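Local coordinates for protein DNA-binding response regulator (Paenisporosarcina sp. TG-14, PDB 6JQS) that probably binds DNA through a LuxR-type helix-turn-helix domain and regulates transcription in a spore-forming bacterium, at residues Ser10-Val24 and Ala62-Asp75. Sequence-based numbering, arbitrary orientation.
Sequences SLLTGREREIFQLLV and AILELLRLGELSLD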
ATOM      1  N   SER A  10       3.864  -2.026  14.155  1.00 74.44           N
ATOM      2  CA  SER A  10       3.916  -2.492  12.744  1.00 69.86           C
ATOM      3  C   SER A  10       5.114  -1.857  12.014  1.00 68.60           C
ATOM      4  O   SER A  10       5.785  -0.994  12.610  1.00 78.70           O
ATOM      5  CB  SER A  10       2.594  -2.196  12.069  1.00 66.39           C
ATOM      6  OG  SER A  10       2.604  -2.589  10.707  1.00 65.49           O
ATOM      7  N   LEU A  11       5.386  -2.300  10.784  1.00 66.70           N
ATOM      8  CA  LEU A  11       6.436  -1.761   9.870  1.00 67.41           C
ATOM      9  C   LEU A  11       5.813  -0.642   9.027  1.00 60.56           C
ATOM     10  O   LEU A  11       6.561   0.189   8.494  1.00 63.02           O
ATOM     11  CB  LEU A  11       6.949  -2.902   8.982  1.00 71.88           C
ATOM     12  CG  LEU A  11       8.403  -2.834   8.516  1.00 71.79           C
ATOM     13  CD1 LEU A  11       9.344  -2.459   9.654  1.00 71.50           C
ATOM     14  CD2 LEU A  11       8.817  -4.160   7.887  1.00 74.00           C
ATOM     15  N   LEU A  12       4.483  -0.646   8.924  1.00 62.23           N
ATOM     16  CA  LEU A  12       3.668   0.368   8.204  1.00 61.64           C
ATOM     17  C   LEU A  12       2.829   1.148   9.208  1.00 59.62           C
ATOM     18  O   LEU A  12       2.393   0.551  10.224  1.00 55.87           O
ATOM     19  CB  LEU A  12       2.665  -0.291   7.255  1.00 62.71           C
ATOM     20  CG  LEU A  12       3.126  -1.480   6.431  1.00 61.44           C
ATOM     21  CD1 LEU A  12       1.919  -2.338   6.070  1.00 62.95           C
ATOM     22  CD2 LEU A  12       3.848  -0.990   5.189  1.00 57.36           C
ATOM     23  N   THR A  13       2.477   2.373   8.835  1.00 47.48           N
ATOM     24  CA  THR A  13       1.372   3.140   9.449  1.00 47.08           C
ATOM     25  C   THR A  13       0.071   2.491   8.990  1.00 48.18           C
ATOM     26  O   THR A  13       0.136   1.754   7.958  1.00 47.17           O
ATOM     27  CB  THR A  13       1.423   4.626   9.047  1.00 50.59           C
ATOM     28  OG1 THR A  13       0.966   4.748   7.696  1.00 46.51           O
ATOM     29  CG2 THR A  13       2.817   5.202   9.182  1.00 52.02           C
ATOM     30  N   GLY A  14      -1.003   2.719   9.758  1.00 39.67           N
ATOM     31  CA  GLY A  14      -2.398   2.408   9.420  1.00 41.56           C
ATOM     32  C   GLY A  14      -2.745   2.893   8.020  1.00 45.86           C
ATOM     33  O   GLY A  14      -3.445   2.178   7.274  1.00 39.98           O
ATOM     34  N   ARG A  15      -2.284   4.089   7.647  1.00 45.87           N
ATOM     35  CA  ARG A  15      -2.635   4.662   6.328  1.00 40.85           C
ATOM     36  C   ARG A  15      -1.997   3.810   5.231  1.00 31.93           C
ATOM     37  O   ARG A  15      -2.734   3.487   4.329  1.00 35.61           O
ATOM     38  CB  ARG A  15      -2.220   6.130   6.221  1.00 48.68           C
ATOM     39  CG  ARG A  15      -2.485   6.705   4.843  1.00 48.21           C
ATOM     40  CD  ARG A  15      -2.743   8.191   4.901  1.00 54.30           C
ATOM     41  NE  ARG A  15      -4.114   8.508   5.298  1.00 49.43           N
ATOM     42  CZ  ARG A  15      -4.513   9.733   5.648  1.00 57.28           C
ATOM     43  NH1 ARG A  15      -5.770   9.956   6.008  1.00 51.09           N
ATOM     44  NH2 ARG A  15      -3.641  10.729   5.658  1.00 47.87           N
ATOM     45  N   GLU A  16      -0.685   3.535   5.309  1.00 35.97           N
ATOM     46  CA  GLU A  16       0.104   2.715   4.350  1.00 41.24           C
ATOM     47  C   GLU A  16      -0.561   1.335   4.232  1.00 38.54           C
ATOM     48  O   GLU A  16      -0.767   0.888   3.131  1.00 27.94           O
ATOM     49  CB  GLU A  16       1.559   2.574   4.807  1.00 40.34           C
ATOM     50  CG  GLU A  16       2.490   3.769   4.515  1.00 48.20           C
ATOM     51  CD  GLU A  16       3.864   3.668   5.200  1.00 54.34           C
ATOM     52  OE1 GLU A  16       3.883   3.071   6.295  1.00 55.12           O
ATOM     53  OE2 GLU A  16       4.945   4.094   4.607  1.00 50.12           O
ATOM     54  N   ARG A  17      -0.915   0.693   5.348  1.00 34.47           N
ATOM     55  CA  ARG A  17      -1.604  -0.636   5.304  1.00 36.75           C
ATOM     56  C   ARG A  17      -2.948  -0.506   4.581  1.00 36.22           C
ATOM     57  O   ARG A  17      -3.252  -1.344   3.744  1.00 43.01           O
ATOM     58  CB  ARG A  17      -1.827  -1.210   6.713  1.00 44.05           C
ATOM     59  CG  ARG A  17      -2.514  -2.574   6.697  1.00 44.17           C
ATOM     60  CD  ARG A  17      -2.864  -3.150   8.075  1.00 51.02           C
ATOM     61  NE  ARG A  17      -1.681  -3.237   8.915  1.00 48.39           N
ATOM     62  CZ  ARG A  17      -1.285  -2.286   9.766  1.00 53.10           C
ATOM     63  NH1 ARG A  17      -1.980  -1.171   9.906  1.00 53.49           N
ATOM     64  NH2 ARG A  17      -0.185  -2.444  10.473  1.00 54.10           N
ATOM     65  N   GLU A  18      -3.717   0.549   4.824  1.00 39.17           N
ATOM     66  CA  GLU A  18      -5.024   0.713   4.140  1.00 36.74           C
ATOM     67  C   GLU A  18      -4.802   0.934   2.648  1.00 34.74           C
ATOM     68  O   GLU A  18      -5.650   0.504   1.867  1.00 32.78           O
ATOM     69  CB  GLU A  18      -5.833   1.937   4.566  1.00 39.23           C
ATOM     70  CG  GLU A  18      -6.382   1.924   5.979  1.00 49.56           C
ATOM     71  CD  GLU A  18      -6.946   3.307   6.305  1.00 59.66           C
ATOM     72  OE1 GLU A  18      -6.298   4.057   7.068  1.00 53.38           O
ATOM     73  OE2 GLU A  18      -8.016   3.647   5.748  1.00 63.80           O
ATOM     74  N   ILE A  19      -3.798   1.715   2.257  1.00 33.89           N
ATOM     75  CA  ILE A  19      -3.518   1.892   0.808  1.00 29.56           C
ATOM     76  C   ILE A  19      -3.231   0.535   0.126  1.00 27.66           C
ATOM     77  O   ILE A  19      -3.755   0.294  -1.003  1.00 34.18           O
ATOM     78  CB  ILE A  19      -2.389   2.904   0.577  1.00 31.10           C
ATOM     79  CG1 ILE A  19      -2.841   4.320   0.936  1.00 29.38           C
ATOM     80  CG2 ILE A  19      -1.897   2.777  -0.864  1.00 28.98           C
ATOM     81  CD1 ILE A  19      -1.674   5.311   1.131  1.00 28.81           C
ATOM     82  N   PHE A  20      -2.342  -0.273   0.683  1.00 32.06           N
ATOM     83  CA  PHE A  20      -1.946  -1.564   0.082  1.00 29.14           C
ATOM     84  C   PHE A  20      -3.131  -2.550   0.148  1.00 34.12           C
ATOM     85  O   PHE A  20      -3.225  -3.362  -0.789  1.00 32.63           O
ATOM     86  CB  PHE A  20      -0.679  -2.122   0.718  1.00 27.28           C
ATOM     87  CG  PHE A  20       0.579  -1.495   0.183  1.00 25.21           C
ATOM     88  CD1 PHE A  20       1.160  -1.998  -0.957  1.00 27.78           C
ATOM     89  CD2 PHE A  20       1.068  -0.302   0.688  1.00 31.73           C
ATOM     90  CE1 PHE A  20       2.234  -1.365  -1.566  1.00 27.90           C
ATOM     91  CE2 PHE A  20       2.175   0.313   0.095  1.00 28.62           C
ATOM     92  CZ  PHE A  20       2.742  -0.222  -1.027  1.00 28.16           C
ATOM     93  N   GLN A  21      -3.951  -2.549   1.205  1.00 33.03           N
ATOM     94  CA  GLN A  21      -5.172  -3.427   1.224  1.00 33.72           C
ATOM     95  C   GLN A  21      -6.094  -3.066   0.055  1.00 36.16           C
ATOM     96  O   GLN A  21      -6.688  -3.959  -0.533  1.00 33.43           O
ATOM     97  CB  GLN A  21      -5.908  -3.345   2.569  1.00 33.07           C
ATOM     98  CG  GLN A  21      -6.952  -4.447   2.716  1.00 39.15           C
ATOM     99  CD  GLN A  21      -6.344  -5.840   2.649  1.00 36.69           C
ATOM    100  OE1 GLN A  21      -5.721  -6.320   3.584  1.00 35.75           O
ATOM    101  NE2 GLN A  21      -6.389  -6.444   1.481  1.00 39.13           N
ATOM    102  N   LEU A  22      -6.187  -1.797  -0.342  1.00 34.76           N
ATOM    103  CA  LEU A  22      -6.988  -1.408  -1.518  1.00 33.98           C
ATOM    104  C   LEU A  22      -6.312  -1.768  -2.832  1.00 35.27           C
ATOM    105  O   LEU A  22      -7.072  -2.080  -3.775  1.00 31.26           O
ATOM    106  CB  LEU A  22      -7.370   0.089  -1.459  1.00 39.18           C
ATOM    107  CG  LEU A  22      -8.171   0.506  -0.220  1.00 43.11           C
ATOM    108  CD1 LEU A  22      -8.621   1.963  -0.323  1.00 42.48           C
ATOM    109  CD2 LEU A  22      -9.394  -0.375  -0.003  1.00 49.53           C
ATOM    110  N   LEU A  23      -4.977  -1.669  -2.973  1.00 32.39           N
ATOM    111  CA  LEU A  23      -4.304  -2.196  -4.174  1.00 32.52           C
ATOM    112  C   LEU A  23      -4.613  -3.698  -4.294  1.00 29.99           C
ATOM    113  O   LEU A  23      -4.911  -4.178  -5.347  1.00 25.30           O
ATOM    114  CB  LEU A  23      -2.800  -1.956  -4.062  1.00 36.18           C
ATOM    115  CG  LEU A  23      -2.371  -0.498  -4.219  1.00 35.28           C
ATOM    116  CD1 LEU A  23      -0.903  -0.359  -3.838  1.00 37.07           C
ATOM    117  CD2 LEU A  23      -2.620  -0.020  -5.633  1.00 39.48           C
ATOM    118  N   VAL A  24      -4.542  -4.452  -3.212  1.00 35.10           N
ATOM    119  CA  VAL A  24      -4.914  -5.898  -3.348  1.00 31.13           C
ATOM    120  C   VAL A  24      -6.279  -6.003  -4.043  1.00 29.11           C
ATOM    121  O   VAL A  24      -6.483  -6.941  -4.893  1.00 34.02           O
ATOM    122  CB  VAL A  24      -4.893  -6.539  -1.954  1.00 32.93           C
ATOM    123  CG1 VAL A  24      -5.611  -7.863  -1.965  1.00 29.13           C
ATOM    124  CG2 VAL A  24      -3.469  -6.674  -1.484  1.00 34.14           C
ATOM    125  N   ALA A  62       5.935  -5.493  -3.292  1.00 28.96           N
ATOM    126  CA  ALA A  62       5.509  -4.849  -2.010  1.00 28.00           C
ATOM    127  C   ALA A  62       4.294  -5.599  -1.434  1.00 29.69           C
ATOM    128  O   ALA A  62       4.367  -6.000  -0.281  1.00 31.67           O
ATOM    129  CB  ALA A  62       5.204  -3.381  -2.153  1.00 28.58           C
ATOM    130  N   ILE A  63       3.224  -5.759  -2.212  1.00 26.59           N
ATOM    131  CA  ILE A  63       2.006  -6.545  -1.828  1.00 29.88           C
ATOM    132  C   ILE A  63       2.432  -7.926  -1.306  1.00 28.18           C
ATOM    133  O   ILE A  63       1.976  -8.278  -0.232  1.00 31.02           O
ATOM    134  CB  ILE A  63       0.993  -6.625  -2.997  1.00 30.17           C
ATOM    135  CG1 ILE A  63       0.470  -5.228  -3.324  1.00 30.63           C
ATOM    136  CG2 ILE A  63      -0.157  -7.580  -2.707  1.00 32.16           C
ATOM    137  CD1 ILE A  63      -0.179  -5.032  -4.689  1.00 35.43           C
ATOM    138  N   LEU A  64       3.220  -8.682  -2.066  1.00 31.61           N
ATOM    139  CA  LEU A  64       3.571 -10.083  -1.725  1.00 29.84           C
ATOM    140  C   LEU A  64       4.391 -10.047  -0.437  1.00 31.79           C
ATOM    141  O   LEU A  64       4.160 -10.940   0.422  1.00 26.93           O
ATOM    142  CB  LEU A  64       4.303 -10.779  -2.876  1.00 32.32           C
ATOM    143  CG  LEU A  64       3.485 -10.924  -4.172  1.00 33.40           C
ATOM    144  CD1 LEU A  64       4.354 -11.409  -5.296  1.00 32.10           C
ATOM    145  CD2 LEU A  64       2.293 -11.857  -3.988  1.00 33.35           C
ATOM    146  N   GLU A  65       5.287  -9.064  -0.260  1.00 26.10           N
ATOM    147  CA  GLU A  65       6.087  -8.945   1.003  1.00 34.92           C
ATOM    148  C   GLU A  65       5.184  -8.741   2.218  1.00 34.05           C
ATOM    149  O   GLU A  65       5.373  -9.479   3.248  1.00 36.57           O
ATOM    150  CB  GLU A  65       7.154  -7.851   0.921  1.00 37.60           C
ATOM    151  CG  GLU A  65       8.410  -8.354   0.261  1.00 40.08           C
ATOM    152  CD  GLU A  65       9.146  -9.458   1.014  1.00 44.07           C
ATOM    153  OE1 GLU A  65       9.660  -9.186   2.144  1.00 42.99           O
ATOM    154  OE2 GLU A  65       9.200 -10.575   0.491  1.00 47.36           O
ATOM    155  N   LEU A  66       4.181  -7.882   2.072  1.00 30.26           N
ATOM    156  CA  LEU A  66       3.237  -7.505   3.152  1.00 29.94           C
ATOM    157  C   LEU A  66       2.238  -8.663   3.388  1.00 35.04           C
ATOM    158  O   LEU A  66       1.880  -8.870   4.551  1.00 32.99           O
ATOM    159  CB  LEU A  66       2.540  -6.193   2.824  1.00 29.93           C
ATOM    160  CG  LEU A  66       3.432  -4.951   2.705  1.00 29.12           C
ATOM    161  CD1 LEU A  66       2.628  -3.786   2.173  1.00 31.15           C
ATOM    162  CD2 LEU A  66       4.059  -4.621   4.044  1.00 30.51           C
ATOM    163  N   LEU A  67       1.830  -9.427   2.370  1.00 34.74           N
ATOM    164  CA  LEU A  67       1.083 -10.717   2.595  1.00 31.68           C
ATOM    165  C   LEU A  67       1.982 -11.697   3.357  1.00 32.90           C
ATOM    166  O   LEU A  67       1.474 -12.334   4.320  1.00 33.90           O
ATOM    167  CB  LEU A  67       0.612 -11.347   1.274  1.00 31.41           C
ATOM    168  CG  LEU A  67      -0.492 -10.594   0.536  1.00 31.66           C
ATOM    169  CD1 LEU A  67      -0.537 -10.998  -0.924  1.00 31.75           C
ATOM    170  CD2 LEU A  67      -1.854 -10.785   1.231  1.00 39.36           C
ATOM    171  N   ARG A  68       3.263 -11.834   3.005  1.00 32.28           N
ATOM    172  CA  ARG A  68       4.181 -12.789   3.696  1.00 33.91           C
ATOM    173  C   ARG A  68       4.378 -12.385   5.160  1.00 39.59           C
ATOM    174  O   ARG A  68       4.604 -13.264   5.991  1.00 30.66           O
ATOM    175  CB  ARG A  68       5.562 -12.789   3.045  1.00 38.14           C
ATOM    176  CG  ARG A  68       5.632 -13.579   1.756  1.00 32.88           C
ATOM    177  CD  ARG A  68       6.847 -13.207   0.952  1.00 33.99           C
ATOM    178  NE  ARG A  68       6.705 -13.781  -0.365  1.00 29.18           N
ATOM    179  CZ  ARG A  68       7.074 -13.179  -1.517  1.00 35.80           C
ATOM    180  NH1 ARG A  68       7.607 -11.979  -1.539  1.00 32.08           N
ATOM    181  NH2 ARG A  68       6.871 -13.783  -2.665  1.00 36.87           N
ATOM    182  N   LEU A  69       4.296 -11.094   5.463  1.00 32.30           N
ATOM    183  CA  LEU A  69       4.519 -10.552   6.837  1.00 40.53           C
ATOM    184  C   LEU A  69       3.232 -10.567   7.667  1.00 37.35           C
ATOM    185  O   LEU A  69       3.305 -10.108   8.808  1.00 41.75           O
ATOM    186  CB  LEU A  69       5.012  -9.104   6.761  1.00 35.13           C
ATOM    187  CG  LEU A  69       6.466  -8.889   6.346  1.00 41.80           C
ATOM    188  CD1 LEU A  69       6.730  -7.402   6.173  1.00 44.64           C
ATOM    189  CD2 LEU A  69       7.440  -9.467   7.343  1.00 45.84           C
ATOM    190  N   GLY A  70       2.094 -10.936   7.091  1.00 40.89           N
ATOM    191  CA  GLY A  70       0.786 -10.967   7.771  1.00 45.54           C
ATOM    192  C   GLY A  70       0.137  -9.597   7.888  1.00 43.60           C
ATOM    193  O   GLY A  70      -0.863  -9.502   8.593  1.00 38.77           O
ATOM    194  N   GLU A  71       0.613  -8.581   7.150  1.00 39.87           N
ATOM    195  CA  GLU A  71       0.064  -7.208   7.219  1.00 36.85           C
ATOM    196  C   GLU A  71      -1.182  -6.995   6.367  1.00 40.22           C
ATOM    197  O   GLU A  71      -1.892  -5.996   6.608  1.00 42.86           O
ATOM    198  CB  GLU A  71       1.126  -6.193   6.776  1.00 40.77           C
ATOM    199  CG  GLU A  71       2.188  -6.006   7.814  1.00 39.90           C
ATOM    200  CD  GLU A  71       1.719  -5.385   9.135  1.00 47.73           C
ATOM    201  OE1 GLU A  71       2.527  -5.375  10.081  1.00 50.22           O
ATOM    202  OE2 GLU A  71       0.543  -4.944   9.241  1.00 47.88           O
ATOM    203  N   LEU A  72      -1.399  -7.812   5.341  1.00 34.91           N
ATOM    204  CA  LEU A  72      -2.546  -7.675   4.426  1.00 34.80           C
ATOM    205  C   LEU A  72      -3.290  -9.026   4.410  1.00 27.61           C
ATOM    206  O   LEU A  72      -2.642 -10.030   4.622  1.00 33.81           O
ATOM    207  CB  LEU A  72      -2.051  -7.333   3.014  1.00 31.40           C
ATOM    208  CG  LEU A  72      -1.251  -6.031   2.836  1.00 34.17           C
ATOM    209  CD1 LEU A  72      -0.758  -5.932   1.391  1.00 30.45           C
ATOM    210  CD2 LEU A  72      -2.074  -4.829   3.190  1.00 35.57           C
ATOM    211  N   SER A  73      -4.538  -9.018   4.000  1.00 37.69           N
ATOM    212  CA  SER A  73      -5.273 -10.247   3.602  1.00 41.88           C
ATOM    213  C   SER A  73      -5.440 -10.249   2.090  1.00 43.57           C
ATOM    214  O   SER A  73      -5.616  -9.176   1.521  1.00 38.47           O
ATOM    215  CB  SER A  73      -6.614 -10.313   4.238  1.00 45.78           C
ATOM    216  OG  SER A  73      -7.281  -9.081   4.056  1.00 49.97           O
ATOM    217  N   LEU A  74      -5.582 -11.438   1.526  1.00 43.75           N
ATOM    218  CA  LEU A  74      -5.824 -11.677   0.080  1.00 43.14           C
ATOM    219  C   LEU A  74      -7.180 -11.099  -0.372  1.00 46.60           C
ATOM    220  O   LEU A  74      -7.311 -10.717  -1.578  1.00 46.60           O
ATOM    221  CB  LEU A  74      -5.747 -13.198  -0.047  1.00 50.53           C
ATOM    222  CG  LEU A  74      -4.991 -13.763  -1.238  1.00 49.97           C
ATOM    223  CD1 LEU A  74      -3.772 -12.945  -1.613  1.00 38.85           C
ATOM    224  CD2 LEU A  74      -4.647 -15.215  -0.973  1.00 40.35           C
ATOM    225  N   ASP A  75      -8.120 -10.949   0.564  1.00 46.30           N
ATOM    226  CA  ASP A  75      -9.525 -10.525   0.316  1.00 51.93           C
ATOM    227  C   ASP A  75      -9.632  -8.999   0.403  1.00 53.24           C
ATOM    228  O   ASP A  75      -9.410  -8.526   1.508  1.00 54.52           O
ATOM    229  CB  ASP A  75     -10.486 -11.199   1.309  1.00 47.33           C
ATOM    230  CG  ASP A  75     -10.579 -12.707   1.139  1.00 57.63           C
ATOM    231  OD1 ASP A  75     -10.196 -13.188   0.036  1.00 46.34           O
ATOM    232  OD2 ASP A  75     -11.043 -13.398   2.119  1.00 48.82           O
TER
HETATM  233  O   HOH W   1      -4.978  -5.002   6.078  1.00 48.29           O
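In this LuxR-type helix-turn-helix domain the first and last helices meet through Phe-20, whose ring takes Leu-66 CD1 over one face, a CH-pi contact 4.0 Å from the ring centroid. Ile-63 CG1 lies at the ring edge, and Ala-62 CB approaches CE1 obliquely. After the Schellman motif at Gly-70 the chain turns to run beside helix 14-24, roughly in the same direction. There Leu-72 CD1 packs on Phe-20 CB and Val-24 CG2. A bend at chi2 (60°) turns the Gln-21 amide to the backbone of Ser-73. Gln-21 NE2 donates to Ser-73 O at 2.8 Å. In return Gln-21 OE1 receives Ser-73 N on a lone pair, nearly straight (169°). A water joins the same OE1 to Glu-71 O. One turn earlier, Arg-17 grips Glu-71 side-on, with NE (2.8 Å) and NH2 (2.9 Å) both on OE2. Ser-10 OG donates to OE1 of that carboxylate from above its plane, so both oxygens are held. Leu-12 CD1 touches Leu-66 CD2 tip to tip at 3.7 Å and also lies against Glu-71 CB. Helix 40-54 adds Thr-50 against Phe-20 and Leu-12, and helix 29-36 meets helix 14-24 through Ile-19, Leu-22 and Leu-23.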